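F420-reducing hydrogenase, subunit beta (Methanothermobacter marburgensis, PDB 4OMF) probably passes electrons between its bound flavin and iron-sulfur cluster to reduce coenzyme F420, as the beta subunit of a hydrogenase. Local coordinates at residues L37-G49 / A88-V100. Numbering follows the deposited sequence.
Sequences LDEGIIEGAVVAG and AVRQYGIEKLGTV. With FAD (flavin-adenine dinucleotide), chain R.
E43 reaches across to the chain leading into strand 97-100 and takes the backbone N-H of E95 on OE1 (E95 N to E43 OE1 2.8 Å), nearly along the carboxylate C-O axis. CG lies anti to the carbonyl carbon (chi1 -62°) and the chain beyond is extended, which carries OE1 past I94 CG2. E43 N in turn donates to K96 O at 2.7 Å, in the carbonyl plane. Cut back to alanine, E43 would probably leave E95 N without this acceptor and a basic side chain of another protein's chain without its OE2 salt-bridge partner. K96 lays its CB and CD along I41 O and G40 O, while I42 CG2 packs on G98 N at 3.7 Å. The parallel ladder continues through G98 N to G44 O and V46 N to G98 O, both 3.0 Å. A chi1 of -170° swings T99 OG1 beside its carbonyl carbon, alongside V46, where it donates to V46 O at 3.1 Å from above the carbonyl plane. At the far end V47 and V100 CG1 meet FAD O3B, and A48 N binds FAD O2B. The paired strands lie between strands 56-62 and 126-132; helix 28-39 covers I42 and V100, helix 85-89 covers V46, L97 and T99.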
loop_
_atom_site.group_PDB
_atom_site.type_symbol
_atom_site.label_atom_id
_atom_site.label_comp_id
_atom_site.label_asym_id
_atom_site.label_seq_id
_atom_site.Cartn_x
_atom_site.Cartn_y
_atom_site.Cartn_z
ATOM N N LEU C 37 18.534 31.239 20.413
ATOM C CA LEU C 37 19.120 31.412 19.075
ATOM C C LEU C 37 20.246 32.455 19.093
ATOM O O LEU C 37 21.361 32.196 18.617
ATOM C CB LEU C 37 18.030 31.803 18.076
ATOM C CG LEU C 37 18.439 31.949 16.611
ATOM C CD1 LEU C 37 18.947 30.620 16.054
ATOM C CD2 LEU C 37 17.271 32.467 15.787
ATOM N N ASP C 38 19.971 33.626 19.669
ATOM C CA ASP C 38 20.970 34.687 19.731
ATOM C C ASP C 38 22.199 34.290 20.538
ATOM O O ASP C 38 23.302 34.737 20.238
ATOM C CB ASP C 38 20.371 35.963 20.330
ATOM C CG ASP C 38 21.355 37.115 20.361
ATOM O OD1 ASP C 38 21.706 37.636 19.279
ATOM O OD2 ASP C 38 21.768 37.511 21.475
ATOM N N GLU C 39 22.009 33.470 21.569
ATOM C CA GLU C 39 23.135 33.033 22.397
ATOM C C GLU C 39 23.897 31.836 21.815
ATOM O O GLU C 39 24.947 31.451 22.337
ATOM C CB GLU C 39 22.650 32.685 23.800
ATOM C CG GLU C 39 22.271 33.904 24.606
ATOM C CD GLU C 39 23.458 34.792 24.914
ATOM O OE1 GLU C 39 24.489 34.253 25.380
ATOM O OE2 GLU C 39 23.355 36.021 24.684
ATOM N N GLY C 40 23.373 31.245 20.747
ATOM C CA GLY C 40 23.967 30.040 20.199
ATOM C C GLY C 40 23.664 28.766 20.978
ATOM O O GLY C 40 24.300 27.732 20.765
ATOM N N ILE C 41 22.697 28.825 21.887
ATOM C CA ILE C 41 22.250 27.620 22.577
ATOM C C ILE C 41 21.518 26.714 21.593
ATOM O O ILE C 41 21.626 25.484 21.654
ATOM C CB ILE C 41 21.355 27.970 23.776
ATOM C CG1 ILE C 41 22.187 28.675 24.849
ATOM C CG2 ILE C 41 20.725 26.725 24.363
ATOM C CD1 ILE C 41 21.347 29.398 25.871
ATOM N N ILE C 42 20.802 27.332 20.659
ATOM C CA ILE C 42 20.244 26.613 19.528
ATOM C C ILE C 42 20.643 27.310 18.243
ATOM O O ILE C 42 21.045 28.489 18.263
ATOM C CB ILE C 42 18.696 26.497 19.595
ATOM C CG1 ILE C 42 18.022 27.881 19.549
ATOM C CG2 ILE C 42 18.276 25.676 20.832
ATOM C CD1 ILE C 42 16.484 27.829 19.710
ATOM N N GLU C 43 20.531 26.587 17.128
ATOM C CA GLU C 43 20.876 27.132 15.806
ATOM C C GLU C 43 19.622 27.311 14.949
ATOM O O GLU C 43 19.663 27.901 13.853
ATOM C CB GLU C 43 21.878 26.210 15.093
ATOM C CG GLU C 43 23.199 26.093 15.846
ATOM C CD GLU C 43 24.086 24.951 15.369
ATOM O OE1 GLU C 43 23.577 23.989 14.753
ATOM O OE2 GLU C 43 25.310 25.028 15.618
ATOM N N GLY C 44 18.508 26.801 15.460
ATOM C CA GLY C 44 17.233 26.914 14.778
ATOM C C GLY C 44 16.163 26.315 15.665
ATOM O O GLY C 44 16.474 25.664 16.679
ATOM N N ALA C 45 14.904 26.532 15.305
ATOM C CA ALA C 45 13.820 25.906 16.047
ATOM C C ALA C 45 12.659 25.548 15.141
ATOM O O ALA C 45 12.367 26.268 14.203
ATOM C CB ALA C 45 13.335 26.835 17.176
ATOM N N VAL C 46 11.983 24.448 15.440
ATOM C CA VAL C 46 10.786 24.088 14.677
ATOM C C VAL C 46 9.603 24.769 15.359
ATOM O O VAL C 46 9.460 24.680 16.587
ATOM C CB VAL C 46 10.566 22.548 14.603
ATOM C CG1 VAL C 46 9.190 22.250 13.996
ATOM C CG2 VAL C 46 11.666 21.888 13.755
ATOM N N VAL C 47 8.815 25.505 14.568
ATOM C CA VAL C 47 7.662 26.254 15.051
ATOM C C VAL C 47 6.467 26.112 14.109
ATOM O O VAL C 47 6.622 25.670 12.975
ATOM C CB VAL C 47 7.975 27.752 15.202
ATOM C CG1 VAL C 47 9.013 27.982 16.322
ATOM C CG2 VAL C 47 8.454 28.321 13.881
ATOM N N ALA C 48 5.290 26.514 14.577
ATOM C CA ALA C 48 4.092 26.507 13.740
ATOM C C ALA C 48 3.971 27.803 12.952
ATOM O O ALA C 48 3.410 28.770 13.453
ATOM C CB ALA C 48 2.839 26.290 14.597
ATOM N N GLY C 49 4.501 27.819 11.731
ATOM C CA GLY C 49 4.535 29.030 10.928
ATOM C C GLY C 49 3.320 29.156 10.029
ATOM O O GLY C 49 2.466 28.269 10.004
ATOM N N ALA C 88 15.331 19.187 10.083
ATOM C CA ALA C 88 16.080 20.273 10.701
ATOM C C ALA C 88 17.527 19.880 10.965
ATOM O O ALA C 88 18.417 20.711 10.835
ATOM C CB ALA C 88 15.386 20.719 12.000
ATOM N N VAL C 89 17.782 18.605 11.253
ATOM C CA VAL C 89 19.160 18.198 11.548
ATOM C C VAL C 89 19.840 17.568 10.321
ATOM O O VAL C 89 21.029 17.221 10.372
ATOM C CB VAL C 89 19.224 17.236 12.746
ATOM C CG1 VAL C 89 18.679 17.925 14.031
ATOM C CG2 VAL C 89 18.473 15.927 12.458
ATOM N N ARG C 90 19.106 17.429 9.219
ATOM C CA ARG C 90 19.736 16.962 7.982
ATOM C C ARG C 90 20.090 18.162 7.109
ATOM O O ARG C 90 21.102 18.805 7.361
ATOM C CB ARG C 90 18.842 15.954 7.265
ATOM C CG ARG C 90 18.526 14.729 8.161
ATOM C CD ARG C 90 19.746 13.848 8.432
ATOM N NE ARG C 90 19.296 12.510 8.820
ATOM C CZ ARG C 90 19.385 12.010 10.052
ATOM N NH1 ARG C 90 19.947 12.710 11.032
ATOM N NH2 ARG C 90 18.931 10.792 10.291
ATOM N N GLN C 91 19.272 18.488 6.104
ATOM C CA GLN C 91 19.688 19.529 5.164
ATOM C C GLN C 91 19.818 20.908 5.801
ATOM O O GLN C 91 20.575 21.735 5.296
ATOM C CB GLN C 91 18.723 19.611 3.965
ATOM C CG GLN C 91 18.867 18.447 2.976
ATOM C CD GLN C 91 18.089 17.204 3.379
ATOM O OE1 GLN C 91 17.394 17.176 4.396
ATOM N NE2 GLN C 91 18.220 16.157 2.579
ATOM N N TYR C 92 19.100 21.188 6.885
ATOM C CA TYR C 92 19.275 22.519 7.506
ATOM C C TYR C 92 20.592 22.613 8.290
ATOM O O TYR C 92 21.060 23.722 8.606
ATOM C CB TYR C 92 18.102 22.873 8.420
ATOM C CG TYR C 92 16.846 23.265 7.667
ATOM C CD1 TYR C 92 16.565 24.602 7.401
ATOM C CD2 TYR C 92 15.945 22.302 7.229
ATOM C CE1 TYR C 92 15.412 24.969 6.704
ATOM C CE2 TYR C 92 14.787 22.663 6.542
ATOM C CZ TYR C 92 14.536 23.995 6.286
ATOM O OH TYR C 92 13.392 24.340 5.607
ATOM N N GLY C 93 21.187 21.458 8.595
ATOM C CA GLY C 93 22.533 21.414 9.172
ATOM C C GLY C 93 22.611 21.659 10.682
ATOM O O GLY C 93 23.706 21.816 11.237
ATOM N N ILE C 94 21.453 21.694 11.350
ATOM C CA ILE C 94 21.384 22.104 12.751
ATOM C C ILE C 94 21.841 20.991 13.699
ATOM O O ILE C 94 21.419 19.845 13.560
ATOM C CB ILE C 94 19.945 22.540 13.109
ATOM C CG1 ILE C 94 19.568 23.812 12.347
ATOM C CG2 ILE C 94 19.739 22.682 14.638
ATOM C CD1 ILE C 94 18.020 23.997 12.236
ATOM N N GLU C 95 22.727 21.325 14.633
ATOM C CA GLU C 95 23.180 20.348 15.626
ATOM C C GLU C 95 22.706 20.688 17.036
ATOM O O GLU C 95 22.871 19.886 17.965
ATOM C CB GLU C 95 24.706 20.222 15.599
ATOM C CG GLU C 95 25.144 19.446 14.347
ATOM C CD GLU C 95 26.658 19.317 14.203
ATOM O OE1 GLU C 95 27.403 20.119 14.815
ATOM O OE2 GLU C 95 27.087 18.414 13.444
ATOM N N LYS C 96 22.117 21.869 17.173
ATOM C CA LYS C 96 21.520 22.340 18.436
ATOM C C LYS C 96 20.113 22.848 18.163
ATOM O O LYS C 96 19.934 23.966 17.689
ATOM C CB LYS C 96 22.353 23.459 19.060
ATOM C CG LYS C 96 23.745 23.049 19.571
ATOM C CD LYS C 96 24.646 24.304 19.709
ATOM C CE LYS C 96 25.749 24.115 20.731
ATOM N NZ LYS C 96 26.549 22.892 20.442
ATOM N N LEU C 97 19.120 22.022 18.456
ATOM C CA LEU C 97 17.776 22.290 17.993
ATOM C C LEU C 97 16.828 22.685 19.121
ATOM O O LEU C 97 16.858 22.097 20.209
ATOM C CB LEU C 97 17.229 21.050 17.270
ATOM C CG LEU C 97 15.862 21.180 16.584
ATOM C CD1 LEU C 97 15.898 22.299 15.561
ATOM C CD2 LEU C 97 15.473 19.852 15.929
ATOM N N GLY C 98 15.959 23.650 18.843
ATOM C CA GLY C 98 14.864 23.977 19.741
ATOM C C GLY C 98 13.526 23.615 19.111
ATOM O O GLY C 98 13.431 23.430 17.893
ATOM N N THR C 99 12.475 23.505 19.928
ATOM C CA THR C 99 11.149 23.377 19.337
ATOM C C THR C 99 10.092 23.769 20.346
ATOM O O THR C 99 10.364 23.847 21.546
ATOM C CB THR C 99 10.865 21.931 18.830
ATOM O OG1 THR C 99 9.653 21.932 18.055
ATOM C CG2 THR C 99 10.737 20.960 20.002
ATOM N N VAL C 100 8.896 24.034 19.850
ATOM C CA VAL C 100 7.749 24.236 20.714
ATOM C C VAL C 100 6.783 23.092 20.437
ATOM O O VAL C 100 6.656 22.649 19.280
ATOM C CB VAL C 100 7.082 25.611 20.469
ATOM C CG1 VAL C 100 6.747 25.788 19.000
ATOM C CG2 VAL C 100 5.834 25.795 21.374
HETATM P PA FAD R . 4.153 33.122 21.445
HETATM O O1A FAD R . 2.815 33.671 21.024
HETATM O O2A FAD R . 5.384 33.968 21.580
HETATM O O5B FAD R . 4.511 31.938 20.442
HETATM C C5B FAD R . 3.520 30.908 20.321
HETATM C C4B FAD R . 4.231 29.645 19.829
HETATM O O4B FAD R . 3.286 28.576 19.754
HETATM C C3B FAD R . 4.795 29.869 18.432
HETATM O O3B FAD R . 6.165 29.448 18.342
HETATM C C2B FAD R . 3.925 28.974 17.561
HETATM O O2B FAD R . 4.689 28.416 16.480
HETATM C C1B FAD R . 3.442 27.899 18.518
HETATM N N9A FAD R . 2.148 27.362 18.065
HETATM C C8A FAD R . 1.051 28.087 17.780
HETATM N N7A FAD R . 0.029 27.282 17.407
HETATM C C5A FAD R . 0.501 26.005 17.463
HETATM C C6A FAD R . -0.052 24.662 17.174
HETATM N N6A FAD R . -1.328 24.502 16.733
HETATM N N1A FAD R . 0.761 23.612 17.370
HETATM C C2A FAD R . 2.043 23.744 17.771
HETATM N N3A FAD R . 2.624 24.937 18.042
HETATM C C4A FAD R . 1.894 26.072 17.901
HETATM N N1 FAD R . -2.757 27.590 26.966
HETATM C C2 FAD R . -3.307 27.316 28.216
HETATM O O2 FAD R . -3.016 28.058 29.176
HETATM N N3 FAD R . -4.195 26.258 28.346
HETATM C C4 FAD R . -4.498 25.448 27.271
HETATM O O4 FAD R . -5.273 24.481 27.442
HETATM C C4X FAD R . -4.496 26.086 25.975
HETATM N N5 FAD R . -4.939 25.228 24.846
HETATM C C5X FAD R . -3.957 25.185 23.755
HETATM C C6 FAD R . -4.304 24.338 22.689
HETATM C C7 FAD R . -3.564 24.374 21.501
HETATM C C7M FAD R . -3.924 23.451 20.345
HETATM C C8 FAD R . -2.505 25.274 21.404
HETATM C C8M FAD R . -1.633 25.413 20.171
HETATM C C9 FAD R . -2.161 26.139 22.466
HETATM C C9A FAD R . -2.949 26.164 23.622
HETATM N N10 FAD R . -2.553 26.955 24.732
HETATM C C10 FAD R . -3.357 27.047 25.853
HETATM C "C1'" FAD R . -1.262 27.668 24.804
HETATM C "C2'" FAD R . -1.323 29.112 24.379
HETATM O "O2'" FAD R . -2.409 29.445 23.643
HETATM C "C3'" FAD R . -0.129 29.594 23.980
HETATM O "O3'" FAD R . 0.275 29.121 22.775
HETATM C "C4'" FAD R . 0.970 29.661 25.027
HETATM O "O4'" FAD R . 0.540 30.357 26.217
HETATM C "C5'" FAD R . 2.235 30.310 24.455
HETATM O "O5'" FAD R . 2.053 31.714 24.364
HETATM P P FAD R . 3.303 32.704 24.225
HETATM O O1P FAD R . 4.285 32.316 25.308
HETATM O O2P FAD R . 2.819 34.123 24.182
HETATM O O3P FAD R . 3.948 32.252 22.800
#